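Local coordinates for flagellar hook-associated protein (Burkholderia pseudomallei, PDB 4UT1) that probably serves as a structural component of the bacterial flagellum, forming part of the junction at the end of the hook, at residues A[483-486]-A[487-490]; A[511-514]-A[515-519]; A[553-556]-A[557-560]. All blocks are in the same frame, centred on the assembly; numbering follows the deposited sequence.

Contact 1. Residues A[483-486]-A[487-490]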
# COMPACT_ATOMS: atom_id res chain seq x y z
N ALA A 483 33.48 28.45 -20.92
CA ALA A 483 34.82 29.02 -20.95
C ALA A 483 35.00 29.94 -19.74
O ALA A 483 34.09 30.68 -19.37
CB ALA A 483 35.05 29.78 -22.24
N TYR A 484 36.18 29.89 -19.12
CA TYR A 484 36.46 30.69 -17.94
C TYR A 484 37.24 31.94 -18.31
O TYR A 484 38.24 31.88 -19.01
CB TYR A 484 37.25 29.88 -16.91
CG TYR A 484 37.64 30.61 -15.63
CD1 TYR A 484 36.68 30.96 -14.69
CD2 TYR A 484 38.98 30.89 -15.34
CE1 TYR A 484 37.03 31.57 -13.51
CE2 TYR A 484 39.34 31.51 -14.16
CZ TYR A 484 38.36 31.86 -13.25
OH TYR A 484 38.70 32.46 -12.06
N ASN A 485 36.77 33.08 -17.82
CA ASN A 485 37.50 34.33 -17.98
C ASN A 485 38.19 34.72 -16.67
O ASN A 485 37.52 35.01 -15.69
CB ASN A 485 36.55 35.43 -18.45
CG ASN A 485 37.26 36.72 -18.74
OD1 ASN A 485 37.52 37.50 -17.83
ND2 ASN A 485 37.61 36.95 -20.00
N ALA A 486 39.53 34.68 -16.63
CA ALA A 486 40.24 34.88 -15.36
C ALA A 486 40.16 36.33 -14.87
O ALA A 486 40.21 36.59 -13.66
CB ALA A 486 41.71 34.44 -15.50
N ALA A 487 40.04 37.26 -15.81
CA ALA A 487 40.01 38.68 -15.46
C ALA A 487 38.75 39.02 -14.65
O ALA A 487 38.82 39.70 -13.62
CB ALA A 487 40.08 39.54 -16.72
N SER A 488 37.61 38.50 -15.10
CA SER A 488 36.33 38.71 -14.43
C SER A 488 35.96 37.55 -13.49
O SER A 488 35.03 37.68 -12.69
CB SER A 488 35.23 38.90 -15.48
OG SER A 488 35.01 37.68 -16.19
N LYS A 489 36.70 36.44 -13.58
CA LYS A 489 36.41 35.22 -12.81
C LYS A 489 34.97 34.76 -13.04
O LYS A 489 34.20 34.63 -12.10
CB LYS A 489 36.67 35.43 -11.32
CG LYS A 489 38.12 35.84 -11.03
CD LYS A 489 38.30 36.21 -9.57
CE LYS A 489 38.22 35.00 -8.68
NZ LYS A 489 38.49 35.38 -7.26
N THR A 490 34.64 34.52 -14.29
CA THR A 490 33.29 34.09 -14.66
C THR A 490 33.34 33.00 -15.72
O THR A 490 34.31 32.87 -16.46
CB THR A 490 32.44 35.28 -15.19
OG1 THR A 490 33.15 35.94 -16.25
CG2 THR A 490 32.18 36.26 -14.08

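Contact 2. Residues A[511-514]-A[515-519]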
# COMPACT_ATOMS: atom_id res chain seq x y z
N ASN A 511 19.79 34.04 -14.97
CA ASN A 511 19.17 33.79 -16.26
C ASN A 511 20.15 34.03 -17.40
O ASN A 511 20.68 35.13 -17.56
CB ASN A 511 17.92 34.67 -16.43
CG ASN A 511 16.82 34.37 -15.40
OD1 ASN A 511 16.60 33.22 -15.02
ND2 ASN A 511 16.12 35.41 -14.96
N ILE A 512 20.39 33.00 -18.20
CA ILE A 512 21.31 33.08 -19.33
C ILE A 512 20.58 33.61 -20.56
O ILE A 512 19.61 32.99 -21.01
CB ILE A 512 21.90 31.68 -19.64
CG1 ILE A 512 22.58 31.11 -18.39
CG2 ILE A 512 22.84 31.75 -20.84
CD1 ILE A 512 23.82 31.88 -17.94
N THR A 513 20.99 34.75 -21.10
CA THR A 513 20.25 35.28 -22.24
C THR A 513 21.10 35.32 -23.50
O THR A 513 20.60 35.61 -24.58
CB THR A 513 19.66 36.69 -21.95
OG1 THR A 513 20.66 37.54 -21.38
CG2 THR A 513 18.47 36.57 -20.98
N SER A 514 22.39 35.00 -23.38
CA SER A 514 23.21 34.78 -24.57
C SER A 514 24.44 33.95 -24.24
O SER A 514 24.69 33.63 -23.08
CB SER A 514 23.62 36.11 -25.20
OG SER A 514 24.90 36.50 -24.75
N ALA A 515 25.21 33.62 -25.27
CA ALA A 515 26.37 32.77 -25.09
C ALA A 515 27.42 33.46 -24.22
O ALA A 515 28.33 32.81 -23.72
CB ALA A 515 26.97 32.38 -26.44
N THR A 516 27.28 34.77 -24.03
CA THR A 516 28.27 35.50 -23.25
C THR A 516 27.80 35.89 -21.85
O THR A 516 28.57 36.47 -21.09
CB THR A 516 28.73 36.78 -23.98
OG1 THR A 516 27.60 37.63 -24.22
CG2 THR A 516 29.37 36.43 -25.31
N THR A 517 26.56 35.56 -21.49
CA THR A 517 26.09 35.81 -20.13
C THR A 517 27.01 35.15 -19.13
O THR A 517 27.24 33.94 -19.20
CB THR A 517 24.66 35.27 -19.90
OG1 THR A 517 23.77 35.86 -20.85
CG2 THR A 517 24.21 35.59 -18.48
N PRO A 518 27.55 35.94 -18.19
CA PRO A 518 28.54 35.36 -17.27
C PRO A 518 27.95 34.81 -15.98
O PRO A 518 27.01 35.37 -15.42
CB PRO A 518 29.47 36.54 -16.98
CG PRO A 518 28.54 37.73 -17.05
CD PRO A 518 27.55 37.41 -18.15
N VAL A 519 28.51 33.70 -15.52
CA VAL A 519 28.22 33.16 -14.21
C VAL A 519 29.47 33.27 -13.35
O VAL A 519 30.54 32.84 -13.77
CB VAL A 519 27.78 31.68 -14.30
CG1 VAL A 519 27.60 31.09 -12.91
CG2 VAL A 519 26.50 31.57 -15.11
O HOH W 1 26.62 32.07 -21.06

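Contact 3. Residues A[553-556]-A[557-560]. With EDO (1,2-ethanediol), chain U.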
# COMPACT_ATOMS: atom_id res chain seq x y z
N THR A 553 41.20 25.84 -10.11
CA THR A 553 41.43 27.13 -10.75
C THR A 553 41.71 26.98 -12.24
O THR A 553 42.84 26.71 -12.65
CB THR A 553 42.62 27.85 -10.09
OG1 THR A 553 42.38 27.97 -8.68
CG2 THR A 553 42.82 29.24 -10.69
N PRO A 554 40.66 27.18 -13.07
CA PRO A 554 40.91 27.14 -14.52
C PRO A 554 41.82 28.31 -14.92
O PRO A 554 41.78 29.35 -14.26
CB PRO A 554 39.51 27.31 -15.13
CG PRO A 554 38.53 27.16 -13.97
CD PRO A 554 39.28 27.59 -12.75
N ALA A 555 42.62 28.12 -15.96
CA ALA A 555 43.38 29.23 -16.54
C ALA A 555 42.44 30.05 -17.41
O ALA A 555 41.33 29.61 -17.70
CB ALA A 555 44.55 28.71 -17.36
N ASP A 556 42.88 31.23 -17.83
CA ASP A 556 42.08 32.06 -18.72
C ASP A 556 41.87 31.30 -20.03
O ASP A 556 42.82 30.74 -20.58
CB ASP A 556 42.75 33.42 -18.98
CG ASP A 556 41.88 34.35 -19.81
OD1 ASP A 556 40.73 34.62 -19.40
OD2 ASP A 556 42.33 34.79 -20.88
N GLY A 557 40.62 31.23 -20.48
CA GLY A 557 40.29 30.53 -21.71
C GLY A 557 40.04 29.03 -21.58
O GLY A 557 39.65 28.40 -22.56
N ASP A 558 40.26 28.47 -20.39
CA ASP A 558 40.06 27.02 -20.19
C ASP A 558 38.59 26.72 -20.41
O ASP A 558 37.74 27.59 -20.25
CB ASP A 558 40.53 26.56 -18.80
CG ASP A 558 42.02 26.22 -18.76
OD1 ASP A 558 42.69 26.28 -19.81
OD2 ASP A 558 42.52 25.88 -17.67
N GLN A 559 38.29 25.49 -20.82
CA GLN A 559 36.95 25.14 -21.29
C GLN A 559 36.50 23.83 -20.72
O GLN A 559 37.30 22.93 -20.49
CB GLN A 559 36.91 25.06 -22.82
CG GLN A 559 37.41 26.31 -23.55
CD GLN A 559 37.63 26.05 -25.02
OE1 GLN A 559 36.74 26.26 -25.84
NE2 GLN A 559 38.82 25.55 -25.37
N PHE A 560 35.19 23.73 -20.52
CA PHE A 560 34.56 22.53 -19.99
C PHE A 560 33.31 22.26 -20.82
O PHE A 560 32.51 23.17 -21.06
CB PHE A 560 34.25 22.71 -18.50
CG PHE A 560 35.44 23.18 -17.73
CD1 PHE A 560 35.74 24.54 -17.65
CD2 PHE A 560 36.33 22.27 -17.17
CE1 PHE A 560 36.88 24.98 -16.99
CE2 PHE A 560 37.47 22.70 -16.51
CZ PHE A 560 37.75 24.07 -16.42
C1 EDO U . 42.31 27.43 -23.39
O1 EDO U . 42.53 26.62 -24.55
C2 EDO U . 43.56 27.48 -22.53
O2 EDO U . 43.35 28.35 -21.42

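Contact 1. Residues A[483-486]-A[487-490]
A beta hairpin with a G1 beta bulge turns the chain here: K489 and T490 both face N485 where strand 480-485 doubles back into strand 490-492. N485 and T490 form an antiparallel hydrogen-bonded pair. N485 N gives a nearly straight bond of 2.8 Å to T490 O, while N485 O takes T490 N at 3.2 Å and, weakly, K489 N. K489 supplies the left-handed backbone (phi 54°, psi 58°) expected at the first bulge position. From the face it shares with T490, the N485 side chain reaches the turn. With CG anti to the backbone N (chi1 -176°), the amide reaches forward over the loop, and OD1 accepts S488 N at 2.9 Å in the carbonyl plane. S488 OG lies 3.0 Å from the same OD1 and 2.5 Å from T490 OG1, so three polar side chains line one face of the hairpin. On the other face Y484 and K489 run side by side. The phenol oxygen Y484 OH touches K489 CG at 3.6 Å, and Y484 CE1 lies against K489 CA. The aliphatic start of the lysine thus flanks the hydroxyl end of a buried tyrosine. The hairpin's strands are the third and fourth of a five-stranded antiparallel sheet: strand 559-564 borders 480-485, strand 519-520 borders 490-492, and P523 touches both Y484 and K489.

Contact 2. Residues A[511-514]-A[515-519]
The last residue of a type I beta turn (S514 to T517), T517 turns its side chain back on T513 and S514 and divides the contact into a packed inner side and a polar outer side. Its hydroxyl is the hub. T517 OG1 accepts T513 N at 3.0 Å and S514 N at the same length, so two successive backbone amides converge on one oxygen and hold the start of the turn to its end. The threonine's first torsion (chi1 -57°) sets OG1 beside its own backbone N and sends the methyl the other way, into the apolar side. There T517 CG2 meets I512 CD1 at 3.8 Å, the two side chains crossing obliquely. The same isoleucine tip reaches V519 CG2 at 3.9 Å, approached at about a right angle. I512 and V519 are buried, and F494 touches both, extending this packed side beyond the loop.

The outer side is looser and built of polar atoms. S514 OG accepts T516 N at 3.0 Å, an ST turn, and T516 OG1 lies equally near that serine oxygen; A515 and T516 are exposed. The turn's own bond, T517 N to S514 O, comes from well above the carbonyl plane. A water also lies 3.2 Å from S514 O and 2.7 Å from T517 O, so it may bridge the two ends of the turn.

The loop joins strand 508-511, at the border of one five-stranded sheet, to strand 519-520, at the border of another. I512 lies on T498 and V500 of strand 498-502, V519 on I502 of the same strand, and the V519 backbone pairs with L491.

Contact 3. Residues A[553-556]-A[557-560]
D558 closes a type II beta turn, A555 to D558, that leads into strand 559-564, and its side chain reaches back to the residue where the turn begins. D558 CB packs 3.9 Å from P554 CB and lies near A555 O, the acceptor of the turn's backbone bond from D558 N. CG sits beside the A555 amide. The torsion that sets CG beside the aspartate's own N (chi1 -86°) carries OD2 to A555 N, which donates a hydrogen bond of 2.8 Å from above the carboxylate plane; A555 CB also touches OD2. Loop 458-460 grips both oxygens from outside: S459 N bonds to OD1 and G460 N to OD2, so backbone amides satisfy this buried carboxylate. OD1 also lies 2.7 Å from O2 of a 1,2-ethanediol probably left from the crystallisation liquor; the same O2 is 2.6 Å from D556 O, its proton undecided between them. G557 takes the positive phi of the third turn position (86°), where a side chain would collide with D556 O. The P554 and F560 side chains cross at about a right angle, with P554 CB in the phenyl plane at its edge, 3.9 Å from F560 CZ.

All three contacts are local turns in one D3-type domain at a far end of the elongated chain. Contacts 1 and 3, centred about 8 Å apart, serve neighbouring strands of one sheet: Y484 probably exchanges backbone bonds with G557 and D558, and D556 OD1 takes the amide of A486, joining the two turns. Contact 2 meets contact 1 only by packing, T490 CB against P518 and V519, and stays clear of contact 3. Contact 1, a surface contact, relies on an amide and hydroxyls; contact 2, partly buried, pairs a threonine hydroxyl with an aliphatic side; contact 3, also partly buried, encloses a carboxylate among backbone amides beside a proline-phenylalanine pair.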